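Local coordinates for protein TfuB1 (Thermobifida fusca, PDB 6JX3) that probably recognises and binds the leader peptide of a lasso peptide precursor through a PqqD-like fold, as the B1 component of the lasso peptide synthetase, at residues V53-L57 with D58-P62; E76-D79 with A80-I84. All coordinates share one frame; numbering follows the deposited sequence. Where two conformers were deposited one is given.

Contact 1. Residues V53-L57 with D58-P62. With ZN (zinc ion), chain D.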
loop_
_atom_site.group_PDB
_atom_site.type_symbol
_atom_site.label_atom_id
_atom_site.label_comp_id
_atom_site.label_asym_id
_atom_site.label_seq_id
_atom_site.Cartn_x
_atom_site.Cartn_y
_atom_site.Cartn_z
ATOM N N VAL A 53 -0.317 -1.122 3.915
ATOM C CA VAL A 53 -1.722 -0.883 3.606
ATOM C C VAL A 53 -2.616 -1.719 4.518
ATOM O O VAL A 53 -3.629 -1.230 5.032
ATOM C CB VAL A 53 -2.010 -1.167 2.126
ATOM C CG1 VAL A 53 -3.517 -1.153 1.872
ATOM C CG2 VAL A 53 -1.312 -0.118 1.254
ATOM N N GLN A 54 -2.262 -2.991 4.723
ATOM C CA GLN A 54 -3.067 -3.836 5.600
ATOM C C GLN A 54 -3.149 -3.258 7.009
ATOM O O GLN A 54 -4.219 -3.249 7.621
ATOM C CB GLN A 54 -2.499 -5.256 5.635
ATOM C CG GLN A 54 -2.790 -6.039 4.366
ATOM C CD GLN A 54 -1.780 -7.144 4.117
ATOM O OE1 GLN A 54 -0.910 -7.409 4.952
ATOM N NE2 GLN A 54 -1.883 -7.790 2.960
ATOM N N ARG A 55 -2.034 -2.742 7.535
ATOM C CA ARG A 55 -2.078 -2.207 8.893
ATOM C C ARG A 55 -2.829 -0.886 8.944
ATOM O O ARG A 55 -3.551 -0.619 9.911
ATOM C CB ARG A 55 -0.662 -2.052 9.441
ATOM C CG ARG A 55 -0.036 -3.386 9.835
ATOM C CD ARG A 55 1.257 -3.183 10.598
ATOM N NE ARG A 55 1.068 -2.215 11.672
ATOM C CZ ARG A 55 1.074 -2.517 12.965
ATOM N NH1 ARG A 55 1.269 -3.771 13.365
ATOM N NH2 ARG A 55 0.883 -1.560 13.858
ATOM N N LEU A 56 -2.703 -0.056 7.903
ATOM C CA LEU A 56 -3.502 1.166 7.865
ATOM C C LEU A 56 -4.993 0.848 7.803
ATOM O O LEU A 56 -5.803 1.508 8.465
ATOM C CB LEU A 56 -3.080 2.039 6.684
ATOM C CG LEU A 56 -1.684 2.653 6.808
ATOM C CD1 LEU A 56 -1.364 3.441 5.544
ATOM C CD2 LEU A 56 -1.558 3.552 8.033
ATOM N N LEU A 57 -5.374 -0.162 7.017
ATOM C CA LEU A 57 -6.783 -0.517 6.913
ATOM C C LEU A 57 -7.306 -1.095 8.218
ATOM O O LEU A 57 -8.500 -0.969 8.509
ATOM C CB LEU A 57 -7.001 -1.508 5.770
ATOM C CG LEU A 57 -6.828 -0.884 4.384
ATOM C CD1 LEU A 57 -6.988 -1.936 3.303
ATOM C CD2 LEU A 57 -7.816 0.270 4.203
ATOM N N ASP A 58 -6.429 -1.703 9.019
ATOM C CA ASP A 58 -6.807 -2.162 10.355
ATOM C C ASP A 58 -7.147 -1.020 11.298
ATOM O O ASP A 58 -7.653 -1.272 12.398
ATOM C CB ASP A 58 -5.678 -2.971 10.983
ATOM C CG ASP A 58 -5.532 -4.343 10.389
ATOM O OD1 ASP A 58 -6.467 -4.844 9.718
ATOM O OD2 ASP A 58 -4.451 -4.916 10.596
ATOM N N GLY A 59 -6.859 0.218 10.915
ATOM C CA GLY A 59 -7.052 1.358 11.781
ATOM C C GLY A 59 -5.809 1.826 12.505
ATOM O O GLY A 59 -5.910 2.720 13.349
ATOM N N HIS A 60 -4.644 1.254 12.216
ATOM C CA HIS A 60 -3.426 1.751 12.831
ATOM C C HIS A 60 -2.988 3.039 12.161
ATOM O O HIS A 60 -3.194 3.239 10.964
ATOM C CB HIS A 60 -2.315 0.728 12.719
ATOM C CG HIS A 60 -2.616 -0.524 13.460
ATOM N ND1 HIS A 60 -2.877 -0.525 14.811
ATOM C CD2 HIS A 60 -2.768 -1.798 13.039
ATOM C CE1 HIS A 60 -3.144 -1.755 15.198
ATOM N NE2 HIS A 60 -3.085 -2.547 14.143
ATOM N N SER A 61 -2.361 3.900 12.947
ATOM C CA SER A 61 -1.842 5.155 12.451
ATOM C C SER A 61 -0.571 4.912 11.650
ATOM O O SER A 61 0.103 3.902 11.839
ATOM C CB SER A 61 -1.532 6.069 13.620
ATOM O OG SER A 61 -0.487 5.492 14.386
ATOM N N PRO A 62 -0.211 5.830 10.756
ATOM C CA PRO A 62 1.118 5.731 10.135
ATOM C C PRO A 62 2.222 5.652 11.165
ATOM O O PRO A 62 3.240 4.992 10.936
ATOM C CB PRO A 62 1.204 7.017 9.295
ATOM C CG PRO A 62 -0.236 7.274 8.919
ATOM C CD PRO A 62 -1.024 6.900 10.155
HETATM ZN ZN ZN D . -4.227 -6.640 10.114
HETATM O O HOH W 1 -5.301 4.123 9.692
HETATM O O HOH W 2 -2.264 -7.221 9.270
#
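H60 packs its imidazole on the guanidinium of R55 just beyond the C-terminal end of helix 47-57, where a Schellman motif turns the chain toward helix 62-72. Three backbone bonds close the turn. D58 N donates to Q54 O, and H60 N reaches back to R55 O at 3.2 Å. G59 N bonds to L56 O at 3.0 Å, from well above the carbonyl plane. G59 has positive phi (98°), and a side chain there would press on the preceding carbonyl oxygen.

The flat groups form a stack, with their planes 21° apart. NH2 of R55 sits over one face of the ring, toward its rim, 3.7 Å from H60 CG. The R55 chain bends at chi3 (49°), which carries the guanidinium over the ring. H60 ND1 also makes a weak hydrogen bond to D64 of helix 62-72. Without the imidazole, as with an alanine here, the R55 guanidinium would probably lose its stacking partner and be freer to turn, and D64 would lose its weak bond.

The apolar part is small. CD2 of L56 lies 4.0 Å from P62 CD, and V65 and V88 also touch the L56 side chain. S61 is the N-cap of the next helix, its OG bonded to D64 N.

A water and a zinc ion also meet this turn. Water 1 lies within hydrogen-bonding distance of both L56 O and H60 O. D58 is a zinc ligand through one carboxylate oxygen: the zinc ion is bound by D58 OD2 at 1.8 Å and by water 2 at 2.2 Å.

Contact 2. Residues E76-D79 with A80-I84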
loop_
_atom_site.group_PDB
_atom_site.type_symbol
_atom_site.label_atom_id
_atom_site.label_comp_id
_atom_site.label_asym_id
_atom_site.label_seq_id
_atom_site.Cartn_x
_atom_site.Cartn_y
_atom_site.Cartn_z
ATOM N N GLU A 76 15.490 2.556 9.530
ATOM C CA GLU A 76 15.415 3.600 10.537
ATOM C C GLU A 76 13.998 4.145 10.615
ATOM O O GLU A 76 13.273 4.185 9.619
ATOM C CB GLU A 76 16.383 4.733 10.200
ATOM C CG GLU A 76 17.838 4.311 10.196
ATOM C CD GLU A 76 18.432 4.267 11.591
ATOM O OE1 GLU A 76 17.766 4.737 12.538
ATOM O OE2 GLU A 76 19.559 3.750 11.739
ATOM N N ARG A 77 13.614 4.581 11.813
ATOM C CA ARG A 77 12.292 5.175 11.999
ATOM C C ARG A 77 12.034 6.320 11.023
ATOM O O ARG A 77 10.950 6.411 10.431
ATOM C CB ARG A 77 12.142 5.642 13.441
ATOM C CG ARG A 77 10.984 6.570 13.645
ATOM C CD ARG A 77 9.754 5.790 13.994
ATOM N NE ARG A 77 8.620 6.672 14.246
ATOM C CZ ARG A 77 7.689 6.441 15.162
ATOM N NH1 ARG A 77 7.769 5.356 15.924
ATOM N NH2 ARG A 77 6.681 7.292 15.316
ATOM N N THR A 78 13.020 7.211 10.848
ATOM C CA THR A 78 12.829 8.332 9.939
ATOM C C THR A 78 12.520 7.844 8.527
ATOM O O THR A 78 11.600 8.354 7.876
ATOM C CB THR A 78 14.067 9.232 9.976
ATOM O OG1 THR A 78 14.387 9.514 11.340
ATOM C CG2 THR A 78 13.793 10.551 9.308
ATOM N N ASP A 79 13.264 6.856 8.036
ATOM C CA ASP A 79 13.017 6.335 6.699
ATOM C C ASP A 79 11.652 5.667 6.615
ATOM O O ASP A 79 10.956 5.789 5.603
ATOM C CB ASP A 79 14.110 5.344 6.310
ATOM C CG ASP A 79 15.398 6.030 5.906
ATOM O OD1 ASP A 79 15.342 7.206 5.491
ATOM O OD2 ASP A 79 16.463 5.390 6.015
ATOM N N ALA A 80 11.267 4.946 7.672
ATOM C CA ALA A 80 9.965 4.292 7.679
ATOM C C ALA A 80 8.847 5.311 7.578
ATOM O O ALA A 80 7.907 5.127 6.799
ATOM C CB ALA A 80 9.792 3.452 8.941
ATOM N N GLU A 81 8.937 6.402 8.349
ATOM C CA GLU A 81 7.900 7.425 8.268
ATOM C C GLU A 81 7.828 8.039 6.875
ATOM O O GLU A 81 6.734 8.277 6.358
ATOM C CB GLU A 81 8.139 8.519 9.305
ATOM C CG GLU A 81 8.026 8.025 10.731
ATOM C CD GLU A 81 7.957 9.152 11.724
ATOM O OE1 GLU A 81 7.370 10.188 11.375
ATOM O OE2 GLU A 81 8.470 8.981 12.846
ATOM N N ARG A 82 8.979 8.323 6.263
ATOM C CA ARG A 82 8.954 8.905 4.924
ATOM C C ARG A 82 8.405 7.926 3.912
ATOM O O ARG A 82 7.654 8.314 3.013
ATOM C CB ARG A 82 10.349 9.330 4.491
ATOM C CG ARG A 82 11.001 10.367 5.316
ATOM C CD ARG A 82 11.901 11.125 4.375
ATOM N NE ARG A 82 13.175 10.423 4.250
ATOM C CZ ARG A 82 14.102 10.385 5.199
ATOM N NH1 ARG A 82 15.229 9.709 5.006
ATOM N NH2 ARG A 82 13.921 11.065 6.319
ATOM N N ASP A 83 8.788 6.654 4.029
ATOM C CA ASP A 83 8.332 5.665 3.066
ATOM C C ASP A 83 6.833 5.435 3.182
ATOM O O ASP A 83 6.148 5.243 2.167
ATOM C CB ASP A 83 9.084 4.354 3.263
ATOM C CG ASP A 83 10.508 4.409 2.749
ATOM O OD1 ASP A 83 11.233 3.411 2.959
ATOM O OD2 ASP A 83 10.906 5.443 2.160
ATOM N N ILE A 84 6.315 5.386 4.411
ATOM C CA ILE A 84 4.873 5.226 4.586
ATOM C C ILE A 84 4.144 6.406 3.976
ATOM O O ILE A 84 3.136 6.247 3.278
ATOM C CB ILE A 84 4.530 5.078 6.075
ATOM C CG1 ILE A 84 5.025 3.732 6.585
ATOM C CG2 ILE A 84 3.026 5.244 6.305
ATOM C CD1 ILE A 84 5.128 3.708 8.115
HETATM O O HOH W 3 13.598 6.266 2.734
#
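R77 NE donates to E81 OE2 at 2.7 Å, in a salt bridge that spans one helical turn. The bond is nearly straight, 176° at the hydrogen. OE2 lies at the edge of the guanidinium, in its plane, and is met on its anti side. The carboxylate is turned 65° against the guanidinium. The R77 chain bends at chi2 (90°), bringing NE to the acid. Q67 and T70 of helix 62-72 also touch the R77 side chain.

These residues form the first turns of helix 77-93, with E76 at the N-cap position. The i to i+4 backbone bonds begin with A80 N to E76 O at 2.9 Å. E81 N, R82 N and D83 N continue the series to R77 O, T78 O and D79 O.

The CG of R82 packs 3.3 Å from T78 O. D79 OD1 is a ligand of a zinc ion, so this helix start also carries a metal site. Water 3 donates to D83 OD2 at 2.9 Å. The other carboxylate oxygen, D83 OD1, accepts a hydrogen bond from an aromatic side chain of the bound peptide.

Overall arrangement
From the N terminus, the chain forms the three-stranded antiparallel sheet first, then helix 47-57. Contact 1 closes the short turn after that helix and leads into helix 62-72. Contact 2 follows later, at the start of helix 77-93. The two are in series; neither nests in the other nor crosses it. Their centres are about 15 Å apart. They meet where I84 CD1 packs against P62 O at 3.6 Å. Contact 1 thus joins the first two helices, while contact 2 lies along the third. Helix 62-72 touches side chains of both contacts; its V65 also meets I84.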